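PDB 6J3E: glutathione S-transferase from Ceriporiopsis subvermispora, which probably conjugates glutathione to electrophilic small molecules. Local coordinates for residues A227-K230 and D231-T234; T234-D237 and G238-K242. All blocks are in the same frame, centred on the assembly; numbering follows the deposited sequence.

Contact 1. Residues A227-K230 and D231-T234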
loop_
_atom_site.group_PDB
_atom_site.type_symbol
_atom_site.label_atom_id
_atom_site.label_comp_id
_atom_site.label_asym_id
_atom_site.label_seq_id
_atom_site.Cartn_x
_atom_site.Cartn_y
_atom_site.Cartn_z
ATOM N N ALA A 227 19.287 -22.599 -6.669
ATOM C CA ALA A 227 19.746 -22.242 -5.333
ATOM C C ALA A 227 18.990 -21.036 -4.807
ATOM O O ALA A 227 18.604 -20.997 -3.633
ATOM C CB ALA A 227 21.247 -21.957 -5.349
ATOM N N GLU A 228 18.763 -20.043 -5.667
ATOM C CA GLU A 228 18.039 -18.852 -5.237
ATOM C C GLU A 228 16.638 -19.206 -4.755
ATOM O O GLU A 228 16.185 -18.701 -3.724
ATOM C CB GLU A 228 18.013 -17.828 -6.372
ATOM C CG GLU A 228 19.409 -17.253 -6.654
ATOM C CD GLU A 228 19.440 -16.299 -7.839
ATOM O OE1 GLU A 228 20.327 -15.408 -7.876
ATOM O OE2 GLU A 228 18.589 -16.441 -8.745
ATOM N N TRP A 229 15.959 -20.122 -5.445
ATOM C CA TRP A 229 14.608 -20.455 -5.008
ATOM C C TRP A 229 14.623 -21.282 -3.731
ATOM O O TRP A 229 13.789 -21.069 -2.832
ATOM C CB TRP A 229 13.829 -21.211 -6.079
ATOM C CG TRP A 229 12.602 -21.775 -5.462
ATOM C CD1 TRP A 229 12.369 -23.081 -5.147
ATOM C CD2 TRP A 229 11.445 -21.043 -5.015
ATOM N NE1 TRP A 229 11.130 -23.212 -4.561
ATOM C CE2 TRP A 229 10.545 -21.976 -4.468
ATOM C CE3 TRP A 229 11.077 -19.693 -5.048
ATOM C CZ2 TRP A 229 9.308 -21.607 -3.949
ATOM C CZ3 TRP A 229 9.844 -19.328 -4.533
ATOM C CH2 TRP A 229 8.981 -20.279 -3.986
ATOM N N LYS A 230 15.529 -22.263 -3.645
ATOM C CA LYS A 230 15.584 -23.047 -2.419
ATOM C C LYS A 230 15.903 -22.159 -1.220
ATOM O O LYS A 230 15.417 -22.420 -0.112
ATOM C CB LYS A 230 16.577 -24.215 -2.575
ATOM C CG LYS A 230 15.846 -25.562 -2.891
ATOM C CD LYS A 230 14.695 -25.837 -1.853
ATOM C CE LYS A 230 14.169 -27.314 -1.683
ATOM N NZ LYS A 230 13.051 -27.763 -2.559
ATOM N N ASP A 231 16.648 -21.073 -1.440
ATOM C CA ASP A 231 16.847 -20.077 -0.392
ATOM C C ASP A 231 15.563 -19.307 -0.111
ATOM O O ASP A 231 15.244 -19.016 1.051
ATOM C CB ASP A 231 17.959 -19.109 -0.795
ATOM C CG ASP A 231 18.136 -17.969 0.201
ATOM O OD1 ASP A 231 18.390 -18.238 1.403
ATOM O OD2 ASP A 231 18.021 -16.790 -0.220
ATOM N N PHE A 232 14.817 -18.968 -1.169
ATOM C CA PHE A 232 13.588 -18.198 -1.007
ATOM C C PHE A 232 12.623 -18.891 -0.064
ATOM O O PHE A 232 11.917 -18.227 0.705
ATOM C CB PHE A 232 12.922 -17.973 -2.372
ATOM C CG PHE A 232 11.856 -16.906 -2.377
ATOM C CD1 PHE A 232 10.584 -17.166 -1.899
ATOM C CD2 PHE A 232 12.116 -15.647 -2.895
ATOM C CE1 PHE A 232 9.610 -16.195 -1.916
ATOM C CE2 PHE A 232 11.126 -14.671 -2.932
ATOM C CZ PHE A 232 9.880 -14.948 -2.436
ATOM N N GLU A 233 12.552 -20.222 -0.113
ATOM C CA GLU A 233 11.538 -20.848 0.722
ATOM C C GLU A 233 11.947 -20.952 2.184
ATOM O O GLU A 233 11.143 -21.430 2.993
ATOM C CB GLU A 233 11.125 -22.230 0.196
ATOM C CG GLU A 233 12.048 -22.969 -0.743
ATOM C CD GLU A 233 11.408 -24.247 -1.237
ATOM O OE1 GLU A 233 10.345 -24.179 -1.899
ATOM O OE2 GLU A 233 11.932 -25.325 -0.899
ATOM N N THR A 234 13.150 -20.512 2.557
ATOM C CA THR A 234 13.481 -20.400 3.970
ATOM C C THR A 234 13.159 -19.029 4.538
ATOM O O THR A 234 13.269 -18.835 5.752
ATOM C CB THR A 234 14.959 -20.677 4.211
ATOM O OG1 THR A 234 15.708 -19.481 3.945
ATOM C CG2 THR A 234 15.446 -21.807 3.315
#
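Ala227 O accepts the backbone N-H of Asp231, with Asp231 N at 2.9 Å, and this opens the i to i+4 ladder of the short helix 227-232. The helix belongs to the all-helical C-terminal domain of the glutathione S-transferase fold. Glu228 O repeats the step and receives Phe232 N. The carboxylate of Glu228 leaves the ladder and, through OE1, forms a salt bridge with Arg171 and a hydrogen bond with Trp175. Trp229 O takes Glu233 N at 3.1 Å, and the Trp229 indole touches Val218 on helix 206-222 and Leu244 on helix 235-247. CG of the indole is anti to the backbone N (chi1 167°), which brings the ring back beside the next turn. There the six-membered ring runs nearly parallel to the Phe232 ring, with planes 13° apart. The two are slid past each other, and their closest atoms are Trp229 CZ3 and Phe232 CD1 at 3.5 Å. Glu233 CG sits over one face of the indole, 4.3 Å from the centroid of the five-membered ring, in a CH-pi contact. Lys230 bends at chi2 and chi4 to bring its ammonium to the Glu233 carboxylate. The salt bridge has Lys230 NZ 3.2 Å from Glu233 OE2, on a more exposed side than the two rings. At the end of the turn the Thr234 methyl, CG2, rests 3.5 Å from the carbonyl oxygen Lys230 O.

Contact 2. Residues T234-D237 and G238-K242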
loop_
_atom_site.group_PDB
_atom_site.type_symbol
_atom_site.label_atom_id
_atom_site.label_comp_id
_atom_site.label_asym_id
_atom_site.label_seq_id
_atom_site.Cartn_x
_atom_site.Cartn_y
_atom_site.Cartn_z
ATOM N N THR A 234 13.150 -20.512 2.557
ATOM C CA THR A 234 13.481 -20.400 3.970
ATOM C C THR A 234 13.159 -19.029 4.538
ATOM O O THR A 234 13.269 -18.835 5.752
ATOM C CB THR A 234 14.959 -20.677 4.211
ATOM O OG1 THR A 234 15.708 -19.481 3.945
ATOM C CG2 THR A 234 15.446 -21.807 3.315
ATOM N N TRP A 235 12.796 -18.068 3.696
ATOM C CA TRP A 235 12.571 -16.718 4.188
ATOM C C TRP A 235 11.380 -16.684 5.137
ATOM O O TRP A 235 10.367 -17.361 4.919
ATOM C CB TRP A 235 12.312 -15.758 3.033
ATOM C CG TRP A 235 13.450 -15.535 2.129
ATOM C CD1 TRP A 235 14.691 -16.104 2.190
ATOM C CD2 TRP A 235 13.463 -14.662 1.001
ATOM N NE1 TRP A 235 15.471 -15.640 1.164
ATOM C CE2 TRP A 235 14.740 -14.750 0.421
ATOM C CE3 TRP A 235 12.508 -13.814 0.417
ATOM C CZ2 TRP A 235 15.094 -14.017 -0.711
ATOM C CZ3 TRP A 235 12.860 -13.083 -0.708
ATOM C CH2 TRP A 235 14.139 -13.195 -1.264
ATOM N N ASP A 236 11.498 -15.856 6.177
ATOM C CA ASP A 236 10.401 -15.609 7.108
ATOM C C ASP A 236 9.826 -16.919 7.621
ATOM O O ASP A 236 8.622 -17.174 7.524
ATOM C CB ASP A 236 9.308 -14.759 6.459
ATOM C CG ASP A 236 9.817 -13.405 6.008
ATOM O OD1 ASP A 236 10.223 -12.601 6.882
ATOM O OD2 ASP A 236 9.801 -13.145 4.775
ATOM N N ASP A 237 10.716 -17.773 8.137
ATOM C CA ASP A 237 10.309 -19.050 8.714
ATOM C C ASP A 237 9.474 -19.837 7.709
ATOM O O ASP A 237 8.476 -20.473 8.052
ATOM C CB ASP A 237 9.558 -18.826 10.035
ATOM C CG ASP A 237 9.416 -20.095 10.857
ATOM O OD1 ASP A 237 10.427 -20.538 11.454
ATOM O OD2 ASP A 237 8.287 -20.632 10.931
ATOM N N GLY A 238 9.879 -19.751 6.441
ATOM C CA GLY A 238 9.230 -20.421 5.335
ATOM C C GLY A 238 7.869 -19.894 4.955
ATOM O O GLY A 238 7.146 -20.584 4.223
ATOM N N LYS A 239 7.503 -18.683 5.400
ATOM C CA LYS A 239 6.121 -18.224 5.237
ATOM C C LYS A 239 5.650 -18.319 3.790
ATOM O O LYS A 239 4.497 -18.685 3.525
ATOM C CB LYS A 239 5.955 -16.786 5.744
ATOM C CG LYS A 239 4.532 -16.244 5.560
ATOM C CD LYS A 239 4.372 -14.836 6.116
ATOM C CE LYS A 239 4.459 -14.819 7.643
ATOM N NZ LYS A 239 3.353 -15.556 8.308
ATOM N N TRP A 240 6.523 -17.997 2.838
ATOM C CA TRP A 240 6.075 -17.949 1.453
ATOM C C TRP A 240 5.922 -19.342 0.873
ATOM O O TRP A 240 4.990 -19.597 0.096
ATOM C CB TRP A 240 7.039 -17.093 0.645
ATOM C CG TRP A 240 7.377 -15.854 1.422
ATOM C CD1 TRP A 240 8.620 -15.447 1.843
ATOM C CD2 TRP A 240 6.444 -14.882 1.915
ATOM N NE1 TRP A 240 8.511 -14.263 2.538
ATOM C CE2 TRP A 240 7.188 -13.898 2.596
ATOM C CE3 TRP A 240 5.054 -14.728 1.813
ATOM C CZ2 TRP A 240 6.582 -12.787 3.198
ATOM C CZ3 TRP A 240 4.451 -13.628 2.410
ATOM C CH2 TRP A 240 5.213 -12.673 3.098
ATOM N N ALA A 241 6.811 -20.259 1.266
ATOM C CA ALA A 241 6.652 -21.650 0.871
ATOM C C ALA A 241 5.318 -22.184 1.352
ATOM O O ALA A 241 4.612 -22.881 0.610
ATOM C CB ALA A 241 7.808 -22.490 1.414
ATOM N N LYS A 242 4.928 -21.814 2.570
ATOM C CA LYS A 242 3.683 -22.320 3.136
ATOM C C LYS A 242 2.468 -21.816 2.364
ATOM O O LYS A 242 1.529 -22.582 2.100
ATOM C CB LYS A 242 3.608 -21.945 4.615
ATOM C CG LYS A 242 4.788 -22.512 5.396
ATOM C CD LYS A 242 4.825 -22.069 6.840
ATOM C CE LYS A 242 6.069 -22.631 7.539
ATOM N NZ LYS A 242 6.295 -22.011 8.877
#
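Asp236 and Trp240 meet through their side chains on the packed side of this turn. Trp240 NE1 donates to Asp236 OD2 at 2.8 Å, using the anti lone pair of that oxygen. The carboxylate stands almost perpendicular to the indole, with planes 89° apart. Asp236 CG is anti to its carbonyl carbon (chi1 -60°), and OD2 thereby reaches the indole N-H. Trp235 CB adds an apolar touch at the ring edge, 3.9 Å from Trp240 CD1. Helix 169-189 covers this side with Ile185 and Ala186. A leucine in place of Trp240 would probably leave Asp236 OD2 without its N-H donor and open a gap against that helix. The backbone bonds here are irregular: Lys239 N approaches Asp236 O at 2.8 Å from above the carbonyl plane, and its bond to Trp235 O is weak. The other side is looser and exposed. Here the extended Lys242 chain sends NZ to Asp237 O at 2.8 Å, nearly in line with the C=O bond. A weak salt bridge joins Lys242 NZ to Asp237 OD2 at 3.2 Å. Asp236, Asp237 and Gly238, all in left-handed helical conformation, make a turn into the right-handed residues of helix 235-247, in the helical C-terminal domain of the glutathione S-transferase fold.

Going from the N terminus, contact 1 comes first, on helix 227-232, and contact 2 follows at the start of helix 235-247. Thr234 belongs to both. Each contact closes only a local turn, so neither encloses nor crosses the other. The chain bends between them and brings their side chains together: Phe232 CE1 packs 3.7 Å from Trp240 CB, and Glu233 CB lies 3.5 Å from Ala241 CB. Asp231 OD2 also accepts the indole N-H of Trp235 across the bend. Together the two contacts join the last two helices of the C-terminal domain and set them against helices 169-189 and 206-222, away from the glutathione-binding residues.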